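Local coordinates for ribosome-inactivating protein (Lychnis chalcedonica, PDB 2G5X) that belongs to the plant ribosome-inactivating proteins and folds as one chain in which a mixed beta sheet packs against long helices, at residues V46-V51 with Q166-A171; L83-F88 with G97-I102; N124-S129 with N156-A161. One frame throughout, in Å; residues are numbered along the deposited sequence.

Contact 1: V46-V51 with Q166-A171; sequences VLVNLV and QMVAEA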
loop_
_atom_site.group_PDB
_atom_site.type_symbol
_atom_site.label_atom_id
_atom_site.label_comp_id
_atom_site.label_asym_id
_atom_site.label_seq_id
_atom_site.Cartn_x
_atom_site.Cartn_y
_atom_site.Cartn_z
ATOM N N VAL A 46 2.050 -10.234 0.050
ATOM C CA VAL A 46 1.314 -10.030 -1.185
ATOM C C VAL A 46 2.118 -9.023 -2.003
ATOM O O VAL A 46 2.429 -7.929 -1.521
ATOM C CB VAL A 46 -0.093 -9.461 -0.917
ATOM C CG1 VAL A 46 -0.797 -9.178 -2.235
ATOM C CG2 VAL A 46 -0.902 -10.449 -0.088
ATOM N N LEU A 47 2.477 -9.402 -3.225
ATOM C CA LEU A 47 3.250 -8.523 -4.090
ATOM C C LEU A 47 2.326 -7.713 -4.985
ATOM O O LEU A 47 1.290 -8.204 -5.432
ATOM C CB LEU A 47 4.228 -9.330 -4.948
ATOM C CG LEU A 47 5.269 -10.173 -4.203
ATOM C CD1 LEU A 47 6.208 -10.815 -5.215
ATOM C CD2 LEU A 47 6.059 -9.298 -3.236
ATOM N N VAL A 48 2.717 -6.466 -5.232
ATOM C CA VAL A 48 1.952 -5.542 -6.058
ATOM C C VAL A 48 2.873 -4.837 -7.049
ATOM O O VAL A 48 3.891 -4.274 -6.662
ATOM C CB VAL A 48 1.265 -4.472 -5.172
ATOM C CG1 VAL A 48 0.754 -3.320 -6.024
ATOM C CG2 VAL A 48 0.125 -5.110 -4.395
ATOM N N ASN A 49 2.513 -4.867 -8.327
ATOM C CA ASN A 49 3.316 -4.198 -9.348
ATOM C C ASN A 49 2.744 -2.827 -9.692
ATOM O O ASN A 49 1.550 -2.699 -9.958
ATOM C CB ASN A 49 3.352 -5.025 -10.638
ATOM C CG ASN A 49 4.436 -6.086 -10.634
ATOM O OD1 ASN A 49 5.074 -6.342 -9.618
ATOM N ND2 ASN A 49 4.640 -6.717 -11.786
ATOM N N LEU A 50 3.593 -1.804 -9.663
ATOM C CA LEU A 50 3.192 -0.454 -10.054
ATOM C C LEU A 50 4.018 -0.208 -11.321
ATOM O O LEU A 50 5.239 -0.377 -11.312
ATOM C CB LEU A 50 3.553 0.576 -8.972
ATOM C CG LEU A 50 2.780 0.525 -7.645
ATOM C CD1 LEU A 50 3.214 1.697 -6.754
ATOM C CD2 LEU A 50 1.278 0.600 -7.908
ATOM N N VAL A 51 3.357 0.171 -12.409
ATOM C CA VAL A 51 4.047 0.397 -13.681
ATOM C C VAL A 51 3.790 1.795 -14.234
ATOM O O VAL A 51 2.658 2.271 -14.204
ATOM C CB VAL A 51 3.574 -0.628 -14.748
ATOM C CG1 VAL A 51 4.373 -0.453 -16.036
ATOM C CG2 VAL A 51 3.714 -2.046 -14.214
ATOM N N GLN A 166 -1.184 5.157 0.953
ATOM C CA GLN A 166 -2.493 5.797 0.870
ATOM C C GLN A 166 -3.327 5.286 -0.303
ATOM O O GLN A 166 -4.475 4.877 -0.129
ATOM C CB GLN A 166 -2.327 7.313 0.724
ATOM C CG GLN A 166 -1.761 8.010 1.944
ATOM C CD GLN A 166 -2.826 8.335 2.970
ATOM O OE1 GLN A 166 -3.577 7.461 3.401
ATOM N NE2 GLN A 166 -2.897 9.602 3.369
ATOM N N MET A 167 -2.736 5.306 -1.495
ATOM C CA MET A 167 -3.429 4.906 -2.714
ATOM C C MET A 167 -3.630 3.411 -2.936
ATOM O O MET A 167 -4.527 3.013 -3.680
ATOM C CB MET A 167 -2.716 5.518 -3.925
ATOM C CG MET A 167 -2.721 7.047 -3.922
ATOM S SD MET A 167 -1.829 7.794 -5.305
ATOM C CE MET A 167 -2.989 7.540 -6.639
ATOM N N VAL A 168 -2.812 2.585 -2.290
ATOM C CA VAL A 168 -2.925 1.138 -2.452
ATOM C C VAL A 168 -3.489 0.440 -1.211
ATOM O O VAL A 168 -4.564 -0.159 -1.271
ATOM C CB VAL A 168 -1.549 0.510 -2.817
ATOM C CG1 VAL A 168 -1.697 -0.989 -3.060
ATOM C CG2 VAL A 168 -0.981 1.185 -4.063
ATOM N N ALA A 169 -2.785 0.534 -0.086
ATOM C CA ALA A 169 -3.226 -0.131 1.140
ATOM C C ALA A 169 -4.476 0.451 1.804
ATOM O O ALA A 169 -5.436 -0.273 2.066
ATOM C CB ALA A 169 -2.076 -0.177 2.147
ATOM N N GLU A 170 -4.474 1.751 2.085
ATOM C CA GLU A 170 -5.630 2.363 2.734
ATOM C C GLU A 170 -6.869 2.310 1.845
ATOM O O GLU A 170 -7.984 2.099 2.332
ATOM C CB GLU A 170 -5.312 3.808 3.130
ATOM C CG GLU A 170 -4.102 3.937 4.058
ATOM C CD GLU A 170 -4.356 3.437 5.478
ATOM O OE1 GLU A 170 -5.291 2.637 5.695
ATOM O OE2 GLU A 170 -3.597 3.841 6.384
ATOM N N ALA A 171 -6.675 2.494 0.542
ATOM C CA ALA A 171 -7.790 2.442 -0.403
ATOM C C ALA A 171 -8.349 1.017 -0.456
ATOM O O ALA A 171 -9.551 0.817 -0.624
ATOM C CB ALA A 171 -7.327 2.879 -1.795
#
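Val168 meets both Val48 and Leu50, giving one branch of its side chain to each. Its CG1 faces Val48 CG1 at 4.5 Å, while its CG2 reaches Leu50 CD2 at the same separation, 4.5 Å. The division follows from the first torsion of Val168: with CG1 anti to the backbone N (chi1 -177°), the two methyls fork over neighbouring inward positions of the strand. Both approaches are light, purely apolar touches between methyl groups, and the backbones stay well apart, Val48 CA lying 9.0 Å from Val168 CA. This is sheet-on-helix packing at the centre of the ribosome-inactivating protein fold: strand 45-51 offers alternate residues, Val48 and Leu50, to the long helix 154-173. That helix is locally widened into a pi-type turn over 166-170, where Ala171 N makes a weak 3.3 Å hydrogen bond to Gln166 O. Around these three side chains, backbone hydrogen bonds between Val48 and Leu61 and between Leu50 and Ile59 fix the strand beside its antiparallel neighbour. Helix 10-25 fills in along the flank, Phe16 against Val48 and Leu20 against Val168. Two residues further along the helix, Glu170 OE1 forms a salt bridge with Arg173, and Glu170 OE2 is hydrogen-bonded to Tyr119 OH.

Contact 2: L83-F88 with G97-I102; sequences LRANFF and GKYKSI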
loop_
_atom_site.group_PDB
_atom_site.type_symbol
_atom_site.label_atom_id
_atom_site.label_comp_id
_atom_site.label_asym_id
_atom_site.label_seq_id
_atom_site.Cartn_x
_atom_site.Cartn_y
_atom_site.Cartn_z
ATOM N N LEU A 83 17.396 -7.117 -10.885
ATOM C CA LEU A 83 16.289 -6.810 -9.982
ATOM C C LEU A 83 16.831 -6.894 -8.555
ATOM O O LEU A 83 17.400 -7.913 -8.168
ATOM C CB LEU A 83 15.155 -7.822 -10.172
ATOM C CG LEU A 83 14.379 -7.702 -11.487
ATOM C CD1 LEU A 83 13.489 -8.918 -11.679
ATOM C CD2 LEU A 83 13.545 -6.426 -11.465
ATOM N N ARG A 84 16.662 -5.823 -7.780
ATOM C CA ARG A 84 17.164 -5.786 -6.404
ATOM C C ARG A 84 16.055 -5.620 -5.362
ATOM O O ARG A 84 15.132 -4.823 -5.542
ATOM C CB ARG A 84 18.188 -4.651 -6.244
ATOM C CG ARG A 84 17.617 -3.256 -6.474
ATOM C CD ARG A 84 18.674 -2.155 -6.377
ATOM N NE ARG A 84 18.082 -0.856 -6.691
ATOM C CZ ARG A 84 18.768 0.260 -6.917
ATOM N NH1 ARG A 84 20.095 0.258 -6.863
ATOM N NH2 ARG A 84 18.120 1.381 -7.214
ATOM N N ALA A 85 16.162 -6.375 -4.272
ATOM C CA ALA A 85 15.179 -6.326 -3.187
ATOM C C ALA A 85 15.600 -5.321 -2.120
ATOM O O ALA A 85 16.688 -5.430 -1.556
ATOM C CB ALA A 85 15.024 -7.711 -2.560
ATOM N N ASN A 86 14.726 -4.356 -1.835
ATOM C CA ASN A 86 15.003 -3.310 -0.846
ATOM C C ASN A 86 14.022 -3.371 0.331
ATOM O O ASN A 86 12.816 -3.213 0.144
ATOM C CB ASN A 86 14.886 -1.929 -1.501
ATOM C CG ASN A 86 15.635 -1.832 -2.817
ATOM O OD1 ASN A 86 16.860 -1.717 -2.843
ATOM N ND2 ASN A 86 14.894 -1.887 -3.923
ATOM N N PHE A 87 14.535 -3.582 1.540
ATOM C CA PHE A 87 13.676 -3.639 2.725
ATOM C C PHE A 87 13.851 -2.421 3.625
ATOM O O PHE A 87 14.948 -1.870 3.725
ATOM C CB PHE A 87 13.977 -4.889 3.554
ATOM C CG PHE A 87 13.584 -6.167 2.884
ATOM C CD1 PHE A 87 14.549 -7.014 2.346
ATOM C CD2 PHE A 87 12.242 -6.516 2.775
ATOM C CE1 PHE A 87 14.178 -8.198 1.703
ATOM C CE2 PHE A 87 11.861 -7.694 2.136
ATOM C CZ PHE A 87 12.832 -8.537 1.598
ATOM N N PHE A 88 12.768 -2.000 4.276
ATOM C CA PHE A 88 12.845 -0.868 5.192
ATOM C C PHE A 88 13.837 -1.256 6.290
ATOM O O PHE A 88 14.012 -2.438 6.588
ATOM C CB PHE A 88 11.463 -0.553 5.785
ATOM C CG PHE A 88 10.546 0.170 4.833
ATOM C CD1 PHE A 88 9.288 -0.343 4.524
ATOM C CD2 PHE A 88 10.943 1.368 4.241
ATOM C CE1 PHE A 88 8.438 0.327 3.640
ATOM C CE2 PHE A 88 10.102 2.045 3.357
ATOM C CZ PHE A 88 8.848 1.523 3.055
ATOM N N GLY A 97 17.260 -12.255 4.859
ATOM C CA GLY A 97 17.669 -13.623 4.593
ATOM C C GLY A 97 16.734 -14.386 3.671
ATOM O O GLY A 97 17.169 -15.269 2.932
ATOM N N LYS A 98 15.450 -14.046 3.710
ATOM C CA LYS A 98 14.455 -14.713 2.877
ATOM C C LYS A 98 13.950 -13.812 1.751
ATOM O O LYS A 98 12.812 -13.948 1.304
ATOM C CB LYS A 98 13.275 -15.169 3.747
ATOM C CG LYS A 98 12.653 -14.059 4.582
ATOM C CD LYS A 98 11.505 -14.565 5.451
ATOM C CE LYS A 98 10.291 -14.952 4.619
ATOM N NZ LYS A 98 9.139 -15.375 5.470
ATOM N N TYR A 99 14.807 -12.907 1.282
ATOM C CA TYR A 99 14.429 -11.971 0.226
ATOM C C TYR A 99 13.881 -12.663 -1.021
ATOM O O TYR A 99 12.964 -12.157 -1.670
ATOM C CB TYR A 99 15.628 -11.082 -0.146
ATOM C CG TYR A 99 16.629 -11.721 -1.087
ATOM C CD1 TYR A 99 16.517 -11.564 -2.472
ATOM C CD2 TYR A 99 17.673 -12.503 -0.598
ATOM C CE1 TYR A 99 17.421 -12.170 -3.343
ATOM C CE2 TYR A 99 18.580 -13.115 -1.458
ATOM C CZ TYR A 99 18.449 -12.945 -2.827
ATOM O OH TYR A 99 19.342 -13.558 -3.677
ATOM N N LYS A 100 14.434 -13.829 -1.340
ATOM C CA LYS A 100 14.018 -14.583 -2.518
ATOM C C LYS A 100 12.650 -15.240 -2.342
ATOM O O LYS A 100 11.953 -15.505 -3.325
ATOM C CB LYS A 100 15.073 -15.646 -2.844
ATOM C CG LYS A 100 14.928 -16.287 -4.212
ATOM C CD LYS A 100 15.120 -15.271 -5.327
ATOM C CE LYS A 100 15.160 -15.947 -6.689
ATOM N NZ LYS A 100 15.279 -14.962 -7.797
ATOM N N SER A 101 12.274 -15.508 -1.095
ATOM C CA SER A 101 10.983 -16.126 -0.795
ATOM C C SER A 101 9.878 -15.079 -0.815
ATOM O O SER A 101 8.701 -15.403 -0.964
ATOM C CB SER A 101 11.017 -16.795 0.581
ATOM O OG SER A 101 10.767 -15.857 1.609
ATOM N N ILE A 102 10.270 -13.820 -0.655
ATOM C CA ILE A 102 9.328 -12.708 -0.655
ATOM C C ILE A 102 9.245 -12.119 -2.061
ATOM O O ILE A 102 8.167 -12.055 -2.652
ATOM C CB ILE A 102 9.773 -11.623 0.340
ATOM C CG1 ILE A 102 9.765 -12.205 1.758
ATOM C CG2 ILE A 102 8.866 -10.405 0.230
ATOM C CD1 ILE A 102 10.341 -11.289 2.813
#
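Phe87 and Tyr99 come together through quite different first torsions. The Phe87 ring carbon CG stands anti to the carbonyl carbon (chi1 -68°), which carries the ring out from the strand to the helical turn. Tyr99 instead has CG wedged between its own N and carbonyl carbon (chi1 81°), and its hydroxyl end leads away while CB and CD1 stay at the interface. That CB sits at the edge of the Phe87 ring, in the ring plane, 3.7 Å from Phe87 CE1. The two side chains cross at about a right angle, and the contact is CB to ring edge rather than ring to ring. Ile102 arrives from the direction opposite to Phe87, and its CD1 lies obliquely 3.9 Å from Phe87 CZ. Two residues earlier, on the same side of the strand, Ala85 CB touches Tyr99 CD1 at 4.1 Å. The Tyr99 ring has the CB of its neighbour Lys100 over the centre of one face. Lys98, at the N-cap position, starts the turn, its O accepting a 2.9 Å hydrogen bond from Ser101 N. Leu109 packs on both Phe87 and Tyr99, and Leu95 of helix 92-95 on both Phe87 and Ile102. Strand 83-87 runs parallel to its neighbour 108-109, and helices 92-95 and 99-102 lie in the connection between them: a beta-alpha-beta crossover, here closed by apolar side chains at the edge of the sheet, where 108-109 is the outermost strand.

Contact 3: N124-S129 with N156-A161; sequences NKAGVS and NVAKFA
The methyl of Ala158 lies over one face of the peptide joining Lys125 to Ala126, near its nitrogen end, with Ala158 CB 3.6 Å from Ala126 N. This is close helix-helix packing through small residues, in which the last turn of helix 119-126 rests on the long helix 154-173. Alanine on both sides lets the backbones approach until Ala126 CA and Ala158 CA are only 5.1 Å apart, and the two methyls, Ala126 CB and Ala158 CB, stand 3.9 Å from each other. Lys125 contributes the base of its side chain, its CB lying 3.5 Å from Ala158 CB. Beyond that its chain bends at the second torsion (chi2 56°) and leads away from helix 154-173, with NZ in a salt bridge to Asp121. Directly after Ala126 the shorter helix ends at Gly127, whose positive phi of 76° turns the chain out of helical geometry. On the other helix Lys159 lies beside Ala158 in sequence and adds an aliphatic touch: its CG, anti to its own carbonyl carbon, comes to 3.6 Å from Ala126 CB.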
loop_
_atom_site.group_PDB
_atom_site.type_symbol
_atom_site.label_atom_id
_atom_site.label_comp_id
_atom_site.label_asym_id
_atom_site.label_seq_id
_atom_site.Cartn_x
_atom_site.Cartn_y
_atom_site.Cartn_z
ATOM N N ASN A 124 8.666 11.594 9.118
ATOM C CA ASN A 124 9.860 12.332 9.522
ATOM C C ASN A 124 10.857 12.441 8.367
ATOM O O ASN A 124 11.450 13.497 8.147
ATOM C CB ASN A 124 10.539 11.664 10.726
ATOM C CG ASN A 124 9.760 11.854 12.020
ATOM O OD1 ASN A 124 9.138 12.893 12.235
ATOM N ND2 ASN A 124 9.812 10.857 12.897
ATOM N N LYS A 125 11.033 11.353 7.622
ATOM C CA LYS A 125 11.959 11.349 6.490
ATOM C C LYS A 125 11.431 12.152 5.303
ATOM O O LYS A 125 12.190 12.861 4.639
ATOM C CB LYS A 125 12.246 9.910 6.036
ATOM C CG LYS A 125 13.532 9.312 6.595
ATOM C CD LYS A 125 13.556 9.342 8.105
ATOM C CE LYS A 125 14.862 8.775 8.639
ATOM N NZ LYS A 125 14.902 8.833 10.120
ATOM N N ALA A 126 10.135 12.029 5.033
ATOM C CA ALA A 126 9.513 12.735 3.918
ATOM C C ALA A 126 9.371 14.226 4.196
ATOM O O ALA A 126 9.334 15.040 3.270
ATOM C CB ALA A 126 8.144 12.134 3.625
ATOM N N GLY A 127 9.289 14.578 5.474
ATOM C CA GLY A 127 9.141 15.974 5.846
ATOM C C GLY A 127 7.729 16.495 5.622
ATOM O O GLY A 127 7.526 17.703 5.488
ATOM N N VAL A 128 6.757 15.588 5.578
ATOM C CA VAL A 128 5.357 15.959 5.372
ATOM C C VAL A 128 4.436 14.950 6.064
ATOM O O VAL A 128 4.759 13.764 6.161
ATOM C CB VAL A 128 5.009 16.038 3.859
ATOM C CG1 VAL A 128 5.063 14.660 3.232
ATOM C CG2 VAL A 128 3.637 16.667 3.666
ATOM N N SER A 129 3.291 15.425 6.542
ATOM C CA SER A 129 2.333 14.575 7.244
ATOM C C SER A 129 1.390 13.793 6.334
ATOM O O SER A 129 1.212 14.132 5.161
ATOM C CB SER A 129 1.489 15.427 8.190
ATOM O OG SER A 129 0.697 16.345 7.452
ATOM N N ASN A 156 13.157 10.799 -0.669
ATOM C CA ASN A 156 12.540 10.236 -1.867
ATOM C C ASN A 156 11.846 8.903 -1.589
ATOM O O ASN A 156 10.712 8.688 -2.021
ATOM C CB ASN A 156 13.575 10.063 -2.983
ATOM C CG ASN A 156 14.083 11.390 -3.522
ATOM O OD1 ASN A 156 13.367 12.398 -3.514
ATOM N ND2 ASN A 156 15.316 11.391 -4.018
ATOM N N VAL A 157 12.517 8.014 -0.866
ATOM C CA VAL A 157 11.925 6.720 -0.551
ATOM C C VAL A 157 10.685 6.866 0.331
ATOM O O VAL A 157 9.653 6.246 0.071
ATOM C CB VAL A 157 12.941 5.798 0.160
ATOM C CG1 VAL A 157 12.241 4.543 0.679
ATOM C CG2 VAL A 157 14.057 5.416 -0.808
ATOM N N ALA A 158 10.789 7.693 1.368
ATOM C CA ALA A 158 9.670 7.902 2.289
ATOM C C ALA A 158 8.429 8.478 1.608
ATOM O O ALA A 158 7.307 8.061 1.893
ATOM C CB ALA A 158 10.103 8.813 3.436
ATOM N N LYS A 159 8.631 9.440 0.711
ATOM C CA LYS A 159 7.516 10.065 0.008
ATOM C C LYS A 159 6.821 9.058 -0.899
ATOM O O LYS A 159 5.592 8.972 -0.917
ATOM C CB LYS A 159 8.017 11.256 -0.809
ATOM C CG LYS A 159 8.416 12.455 0.024
ATOM C CD LYS A 159 8.332 13.726 -0.806
ATOM C CE LYS A 159 7.021 13.819 -1.560
ATOM N NZ LYS A 159 6.806 15.209 -2.053
ATOM N N PHE A 160 7.615 8.294 -1.645
ATOM C CA PHE A 160 7.083 7.276 -2.544
ATOM C C PHE A 160 6.277 6.248 -1.746
ATOM O O PHE A 160 5.191 5.839 -2.155
ATOM C CB PHE A 160 8.233 6.576 -3.283
ATOM C CG PHE A 160 7.814 5.334 -4.022
ATOM C CD1 PHE A 160 6.958 5.414 -5.112
ATOM C CD2 PHE A 160 8.260 4.081 -3.611
ATOM C CE1 PHE A 160 6.546 4.262 -5.785
ATOM C CE2 PHE A 160 7.852 2.922 -4.277
ATOM C CZ PHE A 160 6.994 3.015 -5.364
ATOM N N ALA A 161 6.813 5.836 -0.604
ATOM C CA ALA A 161 6.144 4.852 0.246
ATOM C C ALA A 161 4.812 5.355 0.812
ATOM O O ALA A 161 3.817 4.638 0.801
ATOM C CB ALA A 161 7.069 4.441 1.389
#

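Two structural elements tie the three contacts together. Contacts 1 and 2 reach the same sheet and lie with centres about 17 Å apart; they meet where Leu47 CD1 packs 3.5 Å from Ile102 O. Contacts 1 and 3 share helix 154-173, with centres about 16 Å apart, and Leu50 CD1 lies 4.2 Å from Phe160 CZ, so strand 45-51 touches this helix at two levels. Contacts 2 and 3, with centres about 21 Å apart, are bridged by Phe88, whose CZ is 3.8 Å from Ala161 CB. Along the chain, contacts 2 and 3 follow one another inside the long chain segment that contact 1 closes.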